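Local coordinates for D-alanyl-lipoteichoic acid synthetase (PDB 3BMA), which probably takes part in the D-alanylation of lipoteichoic acid at the cell membrane during cell wall biogenesis in Streptococcus pneumoniae, at residues F26-S37 with N85-Q96; Q129-Q137 with V157-L166. The protein carries 1 engineered substitution. All coordinates share one frame; numbering follows the deposited sequence. Where two conformers were deposited one is given.

Contact 1: F26-S37 with N85-Q96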
loop_
_atom_site.group_PDB
_atom_site.type_symbol
_atom_site.label_atom_id
_atom_site.label_comp_id
_atom_site.label_asym_id
_atom_site.label_seq_id
_atom_site.Cartn_x
_atom_site.Cartn_y
_atom_site.Cartn_z
ATOM N N PHE C 26 27.800 10.348 -14.986
ATOM C CA PHE C 26 27.115 11.465 -14.355
ATOM C C PHE C 26 25.726 11.124 -13.795
ATOM O O PHE C 26 25.473 11.368 -12.613
ATOM C CB PHE C 26 27.024 12.657 -15.315
ATOM C CG PHE C 26 26.429 13.888 -14.694
ATOM C CD1 PHE C 26 27.210 14.731 -13.917
ATOM C CD2 PHE C 26 25.084 14.204 -14.879
ATOM C CE1 PHE C 26 26.664 15.865 -13.336
ATOM C CE2 PHE C 26 24.530 15.336 -14.296
ATOM C CZ PHE C 26 25.326 16.170 -13.525
ATOM N N LYS C 27 24.833 10.581 -14.631
ATOM C CA LYS C 27 23.431 10.381 -14.235
ATOM C C LYS C 27 23.183 9.137 -13.369
ATOM O O LYS C 27 22.273 9.124 -12.544
ATOM C CB LYS C 27 22.482 10.433 -15.448
ATOM C CG LYS C 27 22.450 9.199 -16.335
ATOM C CD LYS C 27 21.319 9.287 -17.348
ATOM C CE LYS C 27 21.068 7.947 -18.033
ATOM N NZ LYS C 27 22.213 7.491 -18.879
ATOM N N GLU C 28 23.990 8.099 -13.560
ATOM C CA GLU C 28 23.799 6.858 -12.819
ATOM C C GLU C 28 24.317 6.940 -11.391
ATOM O O GLU C 28 25.340 7.566 -11.113
ATOM C CB GLU C 28 24.413 5.659 -13.551
ATOM C CG GLU C 28 23.408 4.710 -14.213
ATOM C CD GLU C 28 22.703 5.304 -15.419
ATOM O OE1 GLU C 28 21.465 5.154 -15.513
ATOM O OE2 GLU C 28 23.381 5.912 -16.273
ATOM N N ARG C 29 23.568 6.298 -10.503
ATOM C CA ARG C 29 23.869 6.249 -9.082
ATOM C C ARG C 29 25.104 5.397 -8.794
ATOM O O ARG C 29 26.006 5.826 -8.081
ATOM C CB ARG C 29 22.661 5.669 -8.349
ATOM C CG ARG C 29 22.777 5.610 -6.852
ATOM C CD ARG C 29 21.575 4.900 -6.285
ATOM N NE ARG C 29 21.269 5.366 -4.940
ATOM C CZ ARG C 29 20.466 6.387 -4.658
ATOM N NH1 ARG C 29 20.264 6.722 -3.394
ATOM N NH2 ARG C 29 19.862 7.069 -5.626
ATOM N N SER C 30 25.125 4.194 -9.368
ATOM C CA SER C 30 26.123 3.163 -9.064
ATOM C C SER C 30 27.588 3.585 -9.107
ATOM O O SER C 30 28.275 3.483 -8.095
ATOM C CB SER C 30 25.910 1.929 -9.944
ATOM O OG SER C 30 26.761 0.867 -9.542
ATOM N N GLN C 31 28.048 4.059 -10.263
ATOM C CA GLN C 31 29.465 4.376 -10.480
ATOM C C GLN C 31 29.988 5.496 -9.581
ATOM O O GLN C 31 31.082 5.379 -9.024
ATOM C CB GLN C 31 29.730 4.705 -11.953
ATOM C CG GLN C 31 29.539 3.532 -12.904
ATOM C CD GLN C 31 29.739 3.917 -14.362
ATOM O OE1 GLN C 31 28.785 3.970 -15.138
ATOM N NE2 GLN C 31 30.983 4.191 -14.739
ATOM N N LYS C 32 29.207 6.564 -9.424
ATOM C CA LYS C 32 29.619 7.685 -8.579
ATOM C C LYS C 32 29.550 7.391 -7.077
ATOM O O LYS C 32 30.382 7.878 -6.324
ATOM C CB LYS C 32 28.896 8.991 -8.950
ATOM C CG LYS C 32 27.400 9.047 -8.679
ATOM C CD LYS C 32 26.783 10.238 -9.396
ATOM C CE LYS C 32 25.319 10.394 -9.059
ATOM N NZ LYS C 32 24.683 11.409 -9.944
ATOM N N VAL C 33 28.590 6.579 -6.646
ATOM C CA VAL C 33 28.478 6.223 -5.228
ATOM C C VAL C 33 29.551 5.198 -4.815
ATOM O O VAL C 33 30.049 5.246 -3.689
ATOM C CB VAL C 33 27.027 5.780 -4.847
ATOM C CG1 VAL C 33 26.959 5.186 -3.438
ATOM C CG2 VAL C 33 26.070 6.972 -4.947
ATOM N N ARG C 34 29.923 4.314 -5.746
ATOM C CA ARG C 34 30.951 3.293 -5.517
ATOM C C ARG C 34 32.313 3.925 -5.223
ATOM O O ARG C 34 33.012 3.520 -4.292
ATOM C CB ARG C 34 31.045 2.386 -6.745
ATOM C CG ARG C 34 31.833 1.101 -6.576
ATOM C CD ARG C 34 31.759 0.301 -7.870
ATOM N NE ARG C 34 32.691 -0.826 -7.901
ATOM C CZ ARG C 34 32.353 -2.089 -7.652
ATOM N NH1 ARG C 34 33.275 -3.042 -7.712
ATOM N NH2 ARG C 34 31.098 -2.409 -7.345
ATOM N N ALA C 35 32.679 4.917 -6.036
ATOM C CA ALA C 35 33.961 5.613 -5.902
ATOM C C ALA C 35 33.999 6.564 -4.707
ATOM O O ALA C 35 34.970 6.568 -3.946
ATOM C CB ALA C 35 34.295 6.353 -7.182
ATOM N N LEU C 36 32.937 7.349 -4.533
ATOM C CA LEU C 36 32.871 8.346 -3.459
ATOM C C LEU C 36 32.659 7.771 -2.047
ATOM O O LEU C 36 32.688 8.517 -1.066
ATOM C CB LEU C 36 31.817 9.417 -3.778
ATOM C CG LEU C 36 32.062 10.267 -5.034
ATOM C CD1 LEU C 36 30.843 11.107 -5.382
ATOM C CD2 LEU C 36 33.283 11.147 -4.897
ATOM N N SER C 37 32.457 6.457 -1.946
ATOM C CA SER C 37 32.289 5.786 -0.651
ATOM C C SER C 37 33.425 4.812 -0.300
ATOM O O SER C 37 33.371 4.150 0.741
ATOM C CB SER C 37 30.940 5.062 -0.588
ATOM O OG SER C 37 30.840 4.098 -1.623
ATOM N N ASN C 85 20.744 20.575 -13.170
ATOM C CA ASN C 85 21.252 19.213 -13.353
ATOM C C ASN C 85 22.092 18.722 -12.179
ATOM O O ASN C 85 21.879 17.611 -11.681
ATOM C CB ASN C 85 22.065 19.091 -14.646
ATOM C CG ASN C 85 21.237 18.605 -15.820
ATOM O OD1 ASN C 85 20.447 17.664 -15.700
ATOM N ND2 ASN C 85 21.423 19.236 -16.968
ATOM N N GLN C 86 23.028 19.558 -11.731
ATOM C CA GLN C 86 23.931 19.199 -10.638
ATOM C C GLN C 86 23.163 18.949 -9.350
ATOM O O GLN C 86 23.403 17.953 -8.675
ATOM C CB GLN C 86 25.025 20.261 -10.422
ATOM C CG GLN C 86 26.019 20.452 -11.589
ATOM C CD GLN C 86 26.909 19.246 -11.874
ATOM O OE1 GLN C 86 26.909 18.257 -11.144
ATOM N NE2 GLN C 86 27.675 19.332 -12.954
ATOM N N TYR C 87 22.224 19.843 -9.038
ATOM C CA TYR C 87 21.356 19.697 -7.872
ATOM C C TYR C 87 20.663 18.342 -7.824
ATOM O O TYR C 87 20.674 17.675 -6.787
ATOM C CB TYR C 87 20.311 20.813 -7.813
ATOM C CG TYR C 87 19.412 20.718 -6.602
ATOM C CD1 TYR C 87 19.899 21.018 -5.331
ATOM C CD2 TYR C 87 18.082 20.318 -6.721
ATOM C CE1 TYR C 87 19.088 20.935 -4.214
ATOM C CE2 TYR C 87 17.262 20.220 -5.602
ATOM C CZ TYR C 87 17.774 20.534 -4.353
ATOM O OH TYR C 87 16.977 20.452 -3.235
ATOM N N PHE C 88 20.077 17.938 -8.947
ATOM C CA PHE C 88 19.353 16.671 -9.022
ATOM C C PHE C 88 20.282 15.464 -8.950
ATOM O O PHE C 88 19.942 14.453 -8.338
ATOM C CB PHE C 88 18.457 16.627 -10.264
ATOM C CG PHE C 88 17.246 17.511 -10.158
ATOM C CD1 PHE C 88 16.347 17.354 -9.110
ATOM C CD2 PHE C 88 17.001 18.498 -11.103
ATOM C CE1 PHE C 88 15.238 18.177 -8.997
ATOM C CE2 PHE C 88 15.889 19.317 -11.000
ATOM C CZ PHE C 88 15.008 19.155 -9.947
ATOM N N GLY C 89 21.459 15.585 -9.557
ATOM C CA GLY C 89 22.498 14.558 -9.455
ATOM C C GLY C 89 22.991 14.346 -8.032
ATOM O O GLY C 89 23.320 13.219 -7.657
ATOM N N MET C 90 23.040 15.429 -7.248
ATOM C CA MET C 90 23.475 15.393 -5.840
ATOM C C MET C 90 22.535 14.566 -4.967
ATOM O O MET C 90 22.991 13.893 -4.049
ATOM C CB MET C 90 23.598 16.807 -5.252
ATOM C CG MET C 90 24.813 17.615 -5.713
ATOM S SD MET C 90 24.846 19.314 -5.071
ATOM C CE MET C 90 25.743 20.109 -6.389
ATOM N N GLN C 91 21.234 14.611 -5.276
ATOM C CA GLN C 91 20.183 13.884 -4.539
ATOM C C GLN C 91 20.399 12.367 -4.474
ATOM O O GLN C 91 19.854 11.698 -3.598
ATOM C CB GLN C 91 18.797 14.172 -5.140
ATOM C CG GLN C 91 18.437 15.652 -5.307
ATOM C CD GLN C 91 18.517 16.440 -4.014
ATOM O OE1 GLN C 91 17.977 16.034 -2.985
ATOM N NE2 GLN C 91 19.200 17.576 -4.062
ATOM N N GLN C 92 21.196 11.844 -5.404
ATOM C CA GLN C 92 21.571 10.432 -5.450
ATOM C C GLN C 92 22.753 10.085 -4.539
ATOM O O GLN C 92 23.022 8.907 -4.293
ATOM C CB GLN C 92 21.951 10.041 -6.876
ATOM C CG GLN C 92 20.844 10.114 -7.902
ATOM C CD GLN C 92 21.374 9.862 -9.289
ATOM O OE1 GLN C 92 21.989 10.737 -9.892
ATOM N NE2 GLN C 92 21.147 8.662 -9.805
ATOM N N MET C 93 23.467 11.102 -4.063
ATOM C CA MET C 93 24.730 10.887 -3.349
ATOM C C MET C 93 24.905 11.780 -2.115
ATOM O O MET C 93 26.027 12.144 -1.763
ATOM C CB MET C 93 25.926 11.034 -4.309
ATOM C CG MET C 93 25.919 12.306 -5.149
ATOM S SD MET C 93 27.413 12.479 -6.145
ATOM C CE MET C 93 27.027 13.959 -7.050
ATOM N N LEU C 94 23.791 12.103 -1.457
ATOM C CA LEU C 94 23.784 12.916 -0.230
ATOM C C LEU C 94 24.694 12.452 0.928
ATOM O O LEU C 94 25.395 13.288 1.502
ATOM C CB LEU C 94 22.346 13.161 0.260
ATOM C CG LEU C 94 21.686 14.526 0.020
ATOM C CD1 LEU C 94 22.146 15.195 -1.264
ATOM C CD2 LEU C 94 20.173 14.410 0.051
ATOM N N PRO C 95 24.697 11.139 1.279
ATOM C CA PRO C 95 25.633 10.737 2.340
ATOM C C PRO C 95 27.107 10.765 1.912
ATOM O O PRO C 95 27.995 10.851 2.764
ATOM C CB PRO C 95 25.210 9.293 2.662
ATOM C CG PRO C 95 23.876 9.106 2.013
ATOM C CD PRO C 95 23.906 9.981 0.815
ATOM N N GLN C 96 27.346 10.702 0.603
ATOM C CA GLN C 96 28.695 10.727 0.027
ATOM C C GLN C 96 29.245 12.151 -0.096
ATOM O O GLN C 96 30.433 12.344 -0.369
ATOM C CB GLN C 96 28.703 10.045 -1.346
ATOM C CG GLN C 96 28.715 8.516 -1.311
ATOM C CD GLN C 96 27.395 7.904 -0.870
ATOM O OE1 GLN C 96 27.365 7.047 0.013
ATOM N NE2 GLN C 96 26.299 8.344 -1.480
HETATM O O HOH W 1 18.820 8.671 -2.928
#
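Gln86 opens the contact by meeting the edge of the Phe26 ring: its OE1 lies 3.3 Å from Phe26 CE1, with amide and ring planes nearly perpendicular (87°), while its NE2 binds Leu76 O. One turn on, Gly89 offers its carbonyl oxygen to Lys32 NZ at 3.2 Å. Gln92, in the type I turn from Met90 to Met93, points across the contact. Its chain is extended beyond CG (chi2 173°), which carries the amide to the break between helices 23-27 and 29-36. There Gln92 NE2 donates to Lys27 O (3.0 Å), with Lys27 O close to the Gln92 amide plane, and also to Asp128. Gln92 OE1 takes Lys32 NZ at 2.8 Å, the ammonium standing above the amide plane rather than on a lone pair. With Phe26 O at 2.8 Å, Lys32 NZ is gripped by three carbonyl oxygens, which probably offset the cost of burying its charge. Gln92 O also sits over one face of the Arg29 guanidinium, whose charge is paired with Asp128. Met93 SD packs on Leu36 CD1 (3.8 Å) and on the Lys32 chain. Last, Gln96 folds at chi2 (72°) and crosses Val33, its NE2 3.7 Å from Val33 CG2. Strands 43-47 and 72-76 of the parallel sheet meet this layer through Leu36 and Met93, and helix 127-136 flanks helix 83-90 at Phe88 and Gln91.

Contact 2: Q129-Q137 with V157-L166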
loop_
_atom_site.group_PDB
_atom_site.type_symbol
_atom_site.label_atom_id
_atom_site.label_comp_id
_atom_site.label_asym_id
_atom_site.label_seq_id
_atom_site.Cartn_x
_atom_site.Cartn_y
_atom_site.Cartn_z
ATOM N N GLN C 129 16.789 10.085 -10.056
ATOM C CA GLN C 129 16.931 11.463 -9.569
ATOM C C GLN C 129 15.597 12.079 -9.158
ATOM O O GLN C 129 15.542 12.847 -8.198
ATOM C CB GLN C 129 17.588 12.346 -10.624
ATOM C CG GLN C 129 19.093 12.185 -10.709
ATOM C CD GLN C 129 19.686 12.847 -11.927
ATOM O OE1 GLN C 129 19.238 13.915 -12.343
ATOM N NE2 GLN C 129 20.704 12.217 -12.510
ATOM N N LEU C 130 14.539 11.752 -9.899
ATOM C CA LEU C 130 13.185 12.204 -9.583
ATOM C C LEU C 130 12.771 11.713 -8.199
ATOM O O LEU C 130 12.378 12.509 -7.353
ATOM C CB LEU C 130 12.190 11.689 -10.627
ATOM C CG LEU C 130 11.009 12.547 -11.107
ATOM C CD1 LEU C 130 10.075 11.683 -11.928
ATOM C CD2 LEU C 130 10.228 13.248 -10.002
ATOM N N THR C 131 12.882 10.403 -7.977
ATOM C CA THR C 131 12.449 9.785 -6.720
ATOM C C THR C 131 13.332 10.153 -5.526
ATOM O O THR C 131 12.832 10.263 -4.406
ATOM C CB THR C 131 12.317 8.251 -6.838
ATOM O OG1 THR C 131 13.448 7.710 -7.533
ATOM C CG2 THR C 131 11.042 7.875 -7.571
ATOM N N SER C 132 14.631 10.347 -5.780
ATOM C CA SER C 132 15.584 10.844 -4.774
ATOM C C SER C 132 15.260 12.265 -4.342
ATOM O O SER C 132 15.390 12.608 -3.162
ATOM C CB SER C 132 17.010 10.823 -5.320
ATOM O OG SER C 132 17.414 9.506 -5.629
ATOM N N PHE C 133 14.854 13.087 -5.308
ATOM C CA PHE C 133 14.403 14.448 -5.038
ATOM C C PHE C 133 13.164 14.455 -4.143
ATOM O O PHE C 133 13.128 15.177 -3.152
ATOM C CB PHE C 133 14.145 15.206 -6.348
ATOM C CG PHE C 133 13.384 16.496 -6.175
ATOM C CD1 PHE C 133 12.092 16.626 -6.681
ATOM C CD2 PHE C 133 13.958 17.581 -5.514
ATOM C CE1 PHE C 133 11.387 17.810 -6.524
ATOM C CE2 PHE C 133 13.255 18.771 -5.353
ATOM C CZ PHE C 133 11.969 18.884 -5.858
ATOM N N LEU C 134 12.170 13.636 -4.481
ATOM C CA LEU C 134 10.912 13.575 -3.721
ATOM C C LEU C 134 11.090 12.952 -2.334
ATOM O O LEU C 134 10.345 13.274 -1.412
ATOM C CB LEU C 134 9.830 12.818 -4.503
ATOM C CG LEU C 134 9.349 13.348 -5.861
ATOM C CD1 LEU C 134 8.601 12.265 -6.623
ATOM C CD2 LEU C 134 8.475 14.581 -5.709
ATOM N N LYS C 135 12.074 12.065 -2.192
ATOM C CA LYS C 135 12.376 11.450 -0.902
ATOM C C LYS C 135 13.086 12.422 0.041
ATOM O O LYS C 135 12.745 12.508 1.225
ATOM C CB LYS C 135 13.225 10.187 -1.080
ATOM C CG LYS C 135 13.329 9.332 0.178
ATOM C CD LYS C 135 14.523 8.394 0.108
ATOM C CE LYS C 135 14.809 7.767 1.464
ATOM N NZ LYS C 135 15.962 6.822 1.414
ATOM N N HIS C 136 14.065 13.153 -0.490
ATOM C CA HIS C 136 14.941 13.986 0.337
ATOM C C HIS C 136 14.519 15.444 0.458
ATOM O O HIS C 136 15.185 16.216 1.145
ATOM C CB HIS C 136 16.386 13.899 -0.157
ATOM C CG HIS C 136 16.983 12.537 -0.005
ATOM N ND1 HIS C 136 17.178 11.690 -1.072
ATOM C CD2 HIS C 136 17.392 11.862 1.094
ATOM C CE1 HIS C 136 17.693 10.554 -0.639
ATOM N NE2 HIS C 136 17.836 10.633 0.672
ATOM N N GLN C 137 13.429 15.821 -0.206
ATOM C CA GLN C 137 12.908 17.183 -0.094
ATOM C C GLN C 137 12.401 17.440 1.321
ATOM O O GLN C 137 11.855 16.541 1.968
ATOM C CB GLN C 137 11.840 17.478 -1.158
ATOM C CG GLN C 137 10.619 16.562 -1.160
ATOM C CD GLN C 137 9.542 16.998 -0.183
ATOM O OE1 GLN C 137 9.405 18.182 0.118
ATOM N NE2 GLN C 137 8.781 16.039 0.328
ATOM N N VAL C 157 5.535 15.464 -16.582
ATOM C CA VAL C 157 6.535 14.666 -15.865
ATOM C C VAL C 157 5.895 13.430 -15.206
ATOM O O VAL C 157 4.687 13.405 -14.958
ATOM C CB VAL C 157 7.311 15.561 -14.822
ATOM C CG1 VAL C 157 6.436 15.941 -13.617
ATOM C CG2 VAL C 157 8.626 14.927 -14.382
ATOM N N ALA C 158 6.704 12.401 -14.966
ATOM C CA ALA C 158 6.297 11.260 -14.157
ATOM C C ALA C 158 6.075 11.720 -12.721
ATOM O O ALA C 158 6.815 12.573 -12.221
ATOM C CB ALA C 158 7.351 10.167 -14.211
ATOM N N MET C 159 5.049 11.159 -12.083
ATOM C CA MET C 159 4.578 11.575 -10.750
ATOM C C MET C 159 4.271 13.077 -10.683
ATOM O O MET C 159 4.667 13.770 -9.740
ATOM C CB MET C 159 5.547 11.129 -9.646
ATOM C CG MET C 159 5.570 9.622 -9.437
ATOM S SD MET C 159 6.979 9.083 -8.467
ATOM C CE MET C 159 8.300 9.346 -9.635
ATOM N N LYS C 160 3.551 13.546 -11.703
ATOM C CA LYS C 160 3.147 14.943 -11.871
ATOM C C LYS C 160 2.351 15.486 -10.682
ATOM O O LYS C 160 2.508 16.649 -10.314
ATOM C CB LYS C 160 2.336 15.080 -13.166
ATOM C CG LYS C 160 2.086 16.505 -13.645
ATOM C CD LYS C 160 1.395 16.502 -15.003
ATOM C CE LYS C 160 0.668 17.812 -15.273
ATOM N NZ LYS C 160 0.012 17.816 -16.612
ATOM N N ASP C 161 1.522 14.634 -10.078
ATOM C CA ASP C 161 0.709 14.997 -8.910
ATOM C C ASP C 161 1.560 15.383 -7.692
ATOM O O ASP C 161 1.199 16.285 -6.932
ATOM C CB ASP C 161 -0.258 13.855 -8.551
ATOM C CG ASP C 161 0.467 12.556 -8.177
ATOM O OD1 ASP C 161 0.370 12.140 -7.002
ATOM O OD2 ASP C 161 1.142 11.958 -9.046
ATOM N N LEU C 162 2.695 14.705 -7.538
ATOM C CA LEU C 162 3.580 14.889 -6.395
ATOM C C LEU C 162 4.459 16.122 -6.572
ATOM O O LEU C 162 4.712 16.851 -5.613
ATOM C CB LEU C 162 4.435 13.634 -6.178
ATOM C CG LEU C 162 3.674 12.348 -5.831
ATOM C CD1 LEU C 162 4.554 11.119 -5.979
ATOM C CD2 LEU C 162 3.105 12.417 -4.437
ATOM N N VAL C 163 4.910 16.342 -7.805
ATOM C CA VAL C 163 5.722 17.506 -8.169
ATOM C C VAL C 163 4.898 18.806 -8.113
ATOM O O VAL C 163 5.381 19.824 -7.602
ATOM C CB VAL C 163 6.402 17.305 -9.557
ATOM C CG1 VAL C 163 7.276 18.486 -9.920
ATOM C CG2 VAL C 163 7.250 16.035 -9.557
ATOM N N GLN C 164 3.659 18.759 -8.611
ATOM C CA GLN C 164 2.729 19.901 -8.548
ATOM C C GLN C 164 2.395 20.340 -7.122
ATOM O O GLN C 164 2.259 21.539 -6.865
ATOM C CB GLN C 164 1.423 19.603 -9.292
ATOM C CG GLN C 164 1.478 19.795 -10.803
ATOM C CD GLN C 164 0.192 19.362 -11.504
ATOM O OE1 GLN C 164 -0.552 18.507 -11.009
ATOM N NE2 GLN C 164 -0.069 19.949 -12.667
ATOM N N LYS C 165 2.249 19.371 -6.216
ATOM C CA LYS C 165 2.012 19.639 -4.788
ATOM C C LYS C 165 3.181 20.388 -4.158
ATOM O O LYS C 165 2.980 21.331 -3.395
ATOM C CB LYS C 165 1.754 18.344 -4.014
ATOM C CG LYS C 165 0.319 17.854 -4.073
ATOM C CD LYS C 165 0.042 16.796 -3.014
ATOM C CE LYS C 165 -1.423 16.374 -3.029
ATOM N NZ LYS C 165 -1.769 15.440 -1.915
ATOM N N LEU C 166 4.396 19.963 -4.491
ATOM C CA LEU C 166 5.608 20.627 -4.023
ATOM C C LEU C 166 5.758 22.033 -4.599
ATOM O O LEU C 166 6.174 22.948 -3.892
ATOM C CB LEU C 166 6.847 19.788 -4.345
ATOM C CG LEU C 166 7.060 18.477 -3.587
ATOM C CD1 LEU C 166 8.422 17.911 -3.935
ATOM C CD2 LEU C 166 6.950 18.683 -2.089
#
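Leu130 and Met159 run antiparallel alongside one another, and the methyl CE of Met159 ends 3.7 Å from Leu130 CD1. Apolar packing of this kind makes up nearly all of the contact. The bend at the end of the Met159 chain (chi3 -71°) brings CE to Thr131 CG2 as well, while Met159 SD lies 4.0 Å from Leu134 CD1. The other branch of Leu130, CD2, crosses Val163 CG2 at about a right angle. Leu134 divides its methyls similarly: CD1 serves Met159, and CD2 rests on Leu166 CD1 (3.8 Å) and on Leu162 CB. Leu166 CD1 also approaches Phe133 CE1 at 3.9 Å, the two side chains pointing at one another. Polar groups meet carbon here: Ala158 O lies 3.4 Å from Leu130 CD1, and the Gln137 amide, bent back at chi2 (85°), lies against Leu166 with Gln137 OE1 3.3 Å from Leu166 CD2. Within 157-166, Met159 at the N-cap position accepts Leu162 N and Val163 N on its carbonyl oxygen, tying the first turn of helix 160-167 to the residue whose side chain touches both Leu130 and Leu134. Phe186 and Phe194 of a second subunit add to the packing around Met159, Thr131, Leu130 and Ala158. Segments 129-136 and 160-166, inclined at 44° with axes approaching to 11.4 Å, belong to an all-helical bundle with helices 141-153 and 174-194 at a subunit interface.

Both segments of contact 1 precede those of contact 2 in the chain; their centres lie about 18 Å apart on the same side of the chain's centre. Contact 1 is nearer the middle, beside the parallel sheet; contact 2 lies farther out, about 23 Å from the chain centre, among helices and at subunit interfaces. Helix 127-136 joins them. Its Gln129 NE2 probably hydrogen-bonds Gln92 OE1, Ser132 CB packs on Gln91 O, and Phe133 meets Phe88 edge to face, while Leu130 and Leu134 look to helix 160-167. The helix thus links the helices flanking the five-stranded parallel sheet, an architecture consistent with the SGNH-hydrolase clan, to the helical region where neighbouring subunits pack.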